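Local coordinates for exoribonuclease II, mitochondrial (Candida glabrata, PDB 6F3H), which degrades RNA in the 3' to 5' direction as the metal-dependent exoribonuclease component of the mitochondrial RNA degradosome, at residues L552-R563 / K603-L614. The protein carries 1 engineered substitution. Sequence-based numbering, arbitrary orientation.
Sequences LHTLATKLLHKR and KSTLLVSEFMIL. With nucleotides of chain C.
In the RNB nuclease domain, Ala556 of helix 543-567 fits as a knob among Leu606, Leu607, Glu610 and Phe611 of helix 603-625, the helix that borders the bound RNA. The pair illustrates how a small residue brings two helices together: the segment axes approach to 8.6 Å and cross at 61°, and Ala556 CB lies 3.7 Å from Glu610 CB. Knobs return from the other helix. Phe611 inserts its ring among Leu552, Leu555, Ala556 and Leu559, with Leu559 CD1 over one face, 4.2 Å from the ring centroid, while Leu552 O lies at the ring edge, in plane. Leu606, its CG anti to the backbone N (chi1 160°), crosses Leu560 at about a right angle, CD1 lying 3.7 Å from Leu560 CD2.

Polar groups mark both ends. At one, the extended Lys603 chain lays CD over a face of the His553 imidazole, 3.8 Å from its centroid, a CH-pi contact. At the other, Arg563 NH1 forms a salt bridge with Glu610 OE2 at 2.8 Å; the bond is weak, bent to 124° at the hydrogen, although guanidinium and carboxylate are nearly coplanar. Ile613 CD1 covers one guanidinium face, and Arg563 NE is held by Ile688 O, which helps fix the group's rotation.

Ser609 and Met612, with Ile613 at the edge of the interface, border the U4 nucleotide of chain C. Leu552 and Leu607 both pack on Ile412 of strand 410-416, Leu555 and Leu559 touch strand 505-519, and helix 527-534 meets Lys603, Ser604 and Val608.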
loop_
_atom_site.group_PDB
_atom_site.type_symbol
_atom_site.label_atom_id
_atom_site.label_comp_id
_atom_site.label_asym_id
_atom_site.label_seq_id
_atom_site.Cartn_x
_atom_site.Cartn_y
_atom_site.Cartn_z
ATOM N N LEU A 552 30.702 -10.696 6.382
ATOM C CA LEU A 552 29.264 -10.451 6.441
ATOM C C LEU A 552 28.536 -11.172 5.324
ATOM O O LEU A 552 27.470 -11.756 5.543
ATOM C CB LEU A 552 28.980 -8.956 6.361
ATOM C CG LEU A 552 29.223 -8.161 7.638
ATOM C CD1 LEU A 552 29.116 -6.675 7.396
ATOM C CD2 LEU A 552 28.233 -8.588 8.720
ATOM N N HIS A 553 29.088 -11.132 4.116
ATOM C CA HIS A 553 28.437 -11.798 3.001
ATOM C C HIS A 553 28.370 -13.302 3.217
ATOM O O HIS A 553 27.344 -13.934 2.935
ATOM C CB HIS A 553 29.161 -11.458 1.703
ATOM C CG HIS A 553 28.684 -12.240 0.521
ATOM N ND1 HIS A 553 29.383 -13.308 0.006
ATOM C CD2 HIS A 553 27.567 -12.116 -0.235
ATOM C CE1 HIS A 553 28.727 -13.797 -1.029
ATOM N NE2 HIS A 553 27.615 -13.099 -1.192
ATOM N N THR A 554 29.451 -13.899 3.712
ATOM C CA THR A 554 29.425 -15.338 3.940
ATOM C C THR A 554 28.454 -15.707 5.059
ATOM O O THR A 554 27.860 -16.792 5.037
ATOM C CB THR A 554 30.832 -15.820 4.238
ATOM O OG1 THR A 554 31.385 -14.950 5.220
ATOM C CG2 THR A 554 31.700 -15.730 2.968
ATOM N N LEU A 555 28.250 -14.803 6.017
ATOM C CA LEU A 555 27.279 -15.051 7.076
ATOM C C LEU A 555 25.859 -15.030 6.544
ATOM O O LEU A 555 25.045 -15.892 6.893
ATOM C CB LEU A 555 27.445 -14.020 8.186
ATOM C CG LEU A 555 28.661 -14.231 9.083
ATOM C CD1 LEU A 555 28.953 -13.002 9.915
ATOM C CD2 LEU A 555 28.348 -15.403 9.977
ATOM N N ALA A 556 25.542 -14.060 5.692
ATOM C CA ALA A 556 24.199 -13.991 5.131
ATOM C C ALA A 556 23.873 -15.251 4.355
ATOM O O ALA A 556 22.785 -15.810 4.505
ATOM C CB ALA A 556 24.056 -12.771 4.229
ATOM N N THR A 557 24.820 -15.743 3.557
ATOM C CA THR A 557 24.539 -16.927 2.761
ATOM C C THR A 557 24.044 -18.057 3.647
ATOM O O THR A 557 23.056 -18.725 3.323
ATOM C CB THR A 557 25.800 -17.336 1.989
ATOM O OG1 THR A 557 26.145 -16.304 1.057
ATOM C CG2 THR A 557 25.587 -18.635 1.220
ATOM N N LYS A 558 24.624 -18.195 4.831
ATOM C CA LYS A 558 24.177 -19.263 5.703
ATOM C C LYS A 558 22.878 -18.910 6.382
ATOM O O LYS A 558 22.086 -19.803 6.686
ATOM C CB LYS A 558 25.252 -19.578 6.724
ATOM C CG LYS A 558 26.593 -19.808 6.060
ATOM C CD LYS A 558 27.445 -20.749 6.870
ATOM C CE LYS A 558 28.246 -20.012 7.904
ATOM N NZ LYS A 558 29.484 -19.452 7.296
ATOM N N LEU A 559 22.652 -17.619 6.612
ATOM C CA LEU A 559 21.386 -17.139 7.158
ATOM C C LEU A 559 20.245 -17.437 6.208
ATOM O O LEU A 559 19.168 -17.891 6.614
ATOM C CB LEU A 559 21.464 -15.632 7.391
ATOM C CG LEU A 559 22.207 -15.060 8.588
ATOM C CD1 LEU A 559 22.262 -13.545 8.495
ATOM C CD2 LEU A 559 21.480 -15.471 9.820
ATOM N N LEU A 560 20.448 -17.119 4.942
ATOM C CA LEU A 560 19.430 -17.388 3.946
ATOM C C LEU A 560 19.207 -18.884 3.800
ATOM O O LEU A 560 18.071 -19.357 3.866
ATOM C CB LEU A 560 19.845 -16.751 2.631
ATOM C CG LEU A 560 19.096 -17.186 1.382
ATOM C CD1 LEU A 560 17.607 -16.911 1.521
ATOM C CD2 LEU A 560 19.719 -16.524 0.129
ATOM N N HIS A 561 20.287 -19.648 3.626
ATOM C CA HIS A 561 20.145 -21.095 3.518
ATOM C C HIS A 561 19.405 -21.669 4.720
ATOM O O HIS A 561 18.647 -22.639 4.590
ATOM C CB HIS A 561 21.520 -21.718 3.362
ATOM C CG HIS A 561 21.494 -23.205 3.250
ATOM N ND1 HIS A 561 21.302 -24.032 4.338
ATOM C CD2 HIS A 561 21.605 -24.018 2.172
ATOM C CE1 HIS A 561 21.322 -25.291 3.939
ATOM N NE2 HIS A 561 21.501 -25.310 2.628
ATOM N N LYS A 562 19.576 -21.046 5.879
ATOM C CA LYS A 562 18.875 -21.468 7.081
ATOM C C LYS A 562 17.383 -21.188 6.969
ATOM O O LYS A 562 16.558 -22.075 7.218
ATOM C CB LYS A 562 19.477 -20.750 8.285
ATOM C CG LYS A 562 19.048 -21.274 9.638
ATOM C CD LYS A 562 20.092 -20.971 10.723
ATOM N N ARG A 563 17.023 -19.951 6.601
ATOM C CA ARG A 563 15.621 -19.540 6.518
ATOM C C ARG A 563 14.832 -20.472 5.624
ATOM O O ARG A 563 13.682 -20.798 5.918
ATOM C CB ARG A 563 15.525 -18.119 5.979
ATOM C CG ARG A 563 15.836 -17.008 6.975
ATOM C CD ARG A 563 15.564 -15.643 6.346
ATOM N NE ARG A 563 14.388 -15.721 5.486
ATOM C CZ ARG A 563 14.305 -15.268 4.239
ATOM N NH1 ARG A 563 15.335 -14.674 3.671
ATOM N NH2 ARG A 563 13.173 -15.414 3.556
ATOM N N LYS A 603 25.234 -9.709 -4.405
ATOM C CA LYS A 603 25.899 -10.021 -3.148
ATOM C C LYS A 603 25.602 -8.979 -2.082
ATOM O O LYS A 603 25.384 -9.334 -0.925
ATOM C CB LYS A 603 27.399 -10.146 -3.366
ATOM C CG LYS A 603 27.836 -11.413 -4.078
ATOM C CD LYS A 603 29.337 -11.660 -3.874
ATOM C CE LYS A 603 29.869 -12.718 -4.842
ATOM N NZ LYS A 603 31.346 -12.627 -5.048
ATOM N N SER A 604 25.622 -7.686 -2.435
ATOM C CA SER A 604 25.348 -6.663 -1.423
ATOM C C SER A 604 23.879 -6.638 -0.997
ATOM O O SER A 604 23.583 -6.524 0.197
ATOM C CB SER A 604 25.806 -5.283 -1.900
ATOM O OG SER A 604 25.638 -5.087 -3.276
ATOM N N THR A 605 22.939 -6.708 -1.946
ATOM C CA THR A 605 21.528 -6.776 -1.563
ATOM C C THR A 605 21.276 -7.982 -0.676
ATOM O O THR A 605 20.542 -7.897 0.318
ATOM C CB THR A 605 20.622 -6.826 -2.785
ATOM O OG1 THR A 605 20.733 -8.121 -3.383
ATOM C CG2 THR A 605 21.036 -5.776 -3.791
ATOM N N LEU A 606 21.816 -9.134 -1.069
ATOM C CA LEU A 606 21.662 -10.326 -0.259
ATOM C C LEU A 606 22.186 -10.076 1.137
ATOM O O LEU A 606 21.553 -10.442 2.135
ATOM C CB LEU A 606 22.433 -11.476 -0.890
ATOM C CG LEU A 606 22.755 -12.611 0.084
ATOM C CD1 LEU A 606 21.501 -13.324 0.618
ATOM C CD2 LEU A 606 23.729 -13.573 -0.538
ATOM N N LEU A 607 23.339 -9.432 1.221
ATOM C CA LEU A 607 23.948 -9.153 2.507
ATOM C C LEU A 607 23.013 -8.322 3.356
ATOM O O LEU A 607 22.561 -8.757 4.420
ATOM C CB LEU A 607 25.255 -8.405 2.267
ATOM C CG LEU A 607 26.270 -8.109 3.358
ATOM C CD1 LEU A 607 27.491 -7.603 2.683
ATOM C CD2 LEU A 607 25.756 -7.069 4.348
ATOM N N VAL A 608 22.640 -7.151 2.839
ATOM C CA VAL A 608 21.834 -6.222 3.615
ATOM C C VAL A 608 20.514 -6.859 3.982
ATOM O O VAL A 608 20.136 -6.898 5.154
ATOM C CB VAL A 608 21.612 -4.920 2.831
ATOM C CG1 VAL A 608 20.857 -3.942 3.690
ATOM C CG2 VAL A 608 22.920 -4.339 2.417
ATOM N N SER A 609 19.842 -7.449 2.999
ATOM C CA SER A 609 18.500 -7.946 3.242
ATOM C C SER A 609 18.505 -8.982 4.359
ATOM O O SER A 609 17.754 -8.863 5.334
ATOM C CB SER A 609 17.920 -8.505 1.944
ATOM O OG SER A 609 18.377 -9.812 1.677
ATOM N N GLU A 610 19.443 -9.923 4.310
ATOM C CA GLU A 610 19.410 -11.010 5.276
ATOM C C GLU A 610 19.478 -10.515 6.696
ATOM O O GLU A 610 18.910 -11.132 7.611
ATOM C CB GLU A 610 20.533 -11.983 5.013
ATOM C CG GLU A 610 20.082 -12.979 4.011
ATOM C CD GLU A 610 18.693 -13.536 4.362
ATOM O OE1 GLU A 610 18.386 -13.809 5.560
ATOM O OE2 GLU A 610 17.875 -13.642 3.426
ATOM N N PHE A 611 20.170 -9.416 6.896
ATOM C CA PHE A 611 20.357 -8.920 8.243
ATOM C C PHE A 611 19.135 -8.173 8.749
ATOM O O PHE A 611 18.766 -8.315 9.916
ATOM C CB PHE A 611 21.622 -8.075 8.254
ATOM C CG PHE A 611 22.878 -8.909 8.221
ATOM C CD1 PHE A 611 23.281 -9.631 9.340
ATOM C CD2 PHE A 611 23.588 -9.066 7.050
ATOM C CE1 PHE A 611 24.405 -10.428 9.305
ATOM C CE2 PHE A 611 24.714 -9.873 7.008
ATOM C CZ PHE A 611 25.127 -10.549 8.135
HETATM N N MSE A 612 18.464 -7.428 7.884
HETATM C CA MSE A 612 17.281 -6.677 8.282
HETATM C C MSE A 612 16.175 -7.578 8.647
HETATM O O MSE A 612 15.533 -7.396 9.673
HETATM C CB MSE A 612 16.849 -5.781 7.161
HETATM C CG MSE A 612 18.019 -5.034 6.602
HETATM SE SE MSE A 612 18.806 -3.807 7.907
HETATM C CE MSE A 612 17.963 -2.202 7.220
ATOM N N ILE A 613 15.959 -8.551 7.766
ATOM C CA ILE A 613 15.065 -9.661 8.076
ATOM C C ILE A 613 15.354 -10.203 9.462
ATOM O O ILE A 613 14.451 -10.391 10.291
ATOM C CB ILE A 613 15.210 -10.760 7.016
ATOM C CG1 ILE A 613 14.972 -10.177 5.628
ATOM C CG2 ILE A 613 14.358 -11.962 7.373
ATOM C CD1 ILE A 613 14.972 -11.205 4.564
ATOM N N LEU A 614 16.625 -10.450 9.742
ATOM C CA LEU A 614 16.941 -11.075 11.007
ATOM C C LEU A 614 16.676 -10.125 12.156
ATOM O O LEU A 614 16.015 -10.489 13.129
ATOM C CB LEU A 614 18.384 -11.515 11.007
ATOM C CG LEU A 614 18.703 -11.989 12.421
ATOM C CD1 LEU A 614 17.836 -13.201 12.793
ATOM C CD2 LEU A 614 20.178 -12.278 12.549
ATOM P P U C 4 11.019 -6.549 4.245
ATOM O OP1 U C 4 11.053 -6.285 5.696
ATOM O OP2 U C 4 10.052 -5.841 3.387
ATOM O "O5'" U C 4 12.445 -6.168 3.718
ATOM C "C5'" U C 4 13.556 -6.904 4.159
ATOM C "C4'" U C 4 14.763 -6.391 3.473
ATOM O "O4'" U C 4 14.730 -6.807 2.086
ATOM C "C3'" U C 4 14.828 -4.887 3.387
ATOM O "O3'" U C 4 15.218 -4.266 4.591
ATOM C "C2'" U C 4 15.768 -4.678 2.215
ATOM O "O2'" U C 4 17.112 -4.916 2.598
ATOM C "C1'" U C 4 15.324 -5.808 1.282
ATOM N N1 U C 4 14.333 -5.330 0.291
ATOM C C2 U C 4 14.854 -4.837 -0.886
ATOM O O2 U C 4 16.047 -4.813 -1.123
ATOM N N3 U C 4 13.934 -4.387 -1.788
ATOM C C4 U C 4 12.569 -4.375 -1.617
ATOM O O4 U C 4 11.877 -3.932 -2.538
ATOM C C5 U C 4 12.097 -4.895 -0.363
ATOM C C6 U C 4 12.973 -5.344 0.529
ATOM P P A C 5 14.628 -2.824 4.964
ATOM O OP1 A C 5 15.041 -2.458 6.337
ATOM O OP2 A C 5 13.184 -2.749 4.598
ATOM O "O5'" A C 5 15.407 -1.859 3.984
ATOM C "C5'" A C 5 16.817 -1.802 4.049
ATOM C "C4'" A C 5 17.418 -1.158 2.833
ATOM O "O4'" A C 5 17.135 -1.955 1.658
ATOM C "C3'" A C 5 16.907 0.225 2.477
ATOM O "O3'" A C 5 17.539 1.236 3.230
ATOM C "C2'" A C 5 17.226 0.308 0.998
ATOM O "O2'" A C 5 18.612 0.547 0.805
ATOM C "C1'" A C 5 16.909 -1.115 0.558
ATOM N N9 A C 5 15.496 -1.218 0.229
ATOM C C8 A C 5 14.440 -1.604 1.016
ATOM N N7 A C 5 13.280 -1.534 0.414
ATOM C C5 A C 5 13.628 -1.052 -0.835
ATOM C C6 A C 5 12.863 -0.759 -1.963
ATOM N N6 A C 5 11.534 -0.912 -2.008
ATOM N N1 A C 5 13.539 -0.298 -3.046
ATOM C C2 A C 5 14.875 -0.148 -2.991
ATOM N N3 A C 5 15.714 -0.394 -1.987
ATOM C C4 A C 5 14.993 -0.842 -0.952
#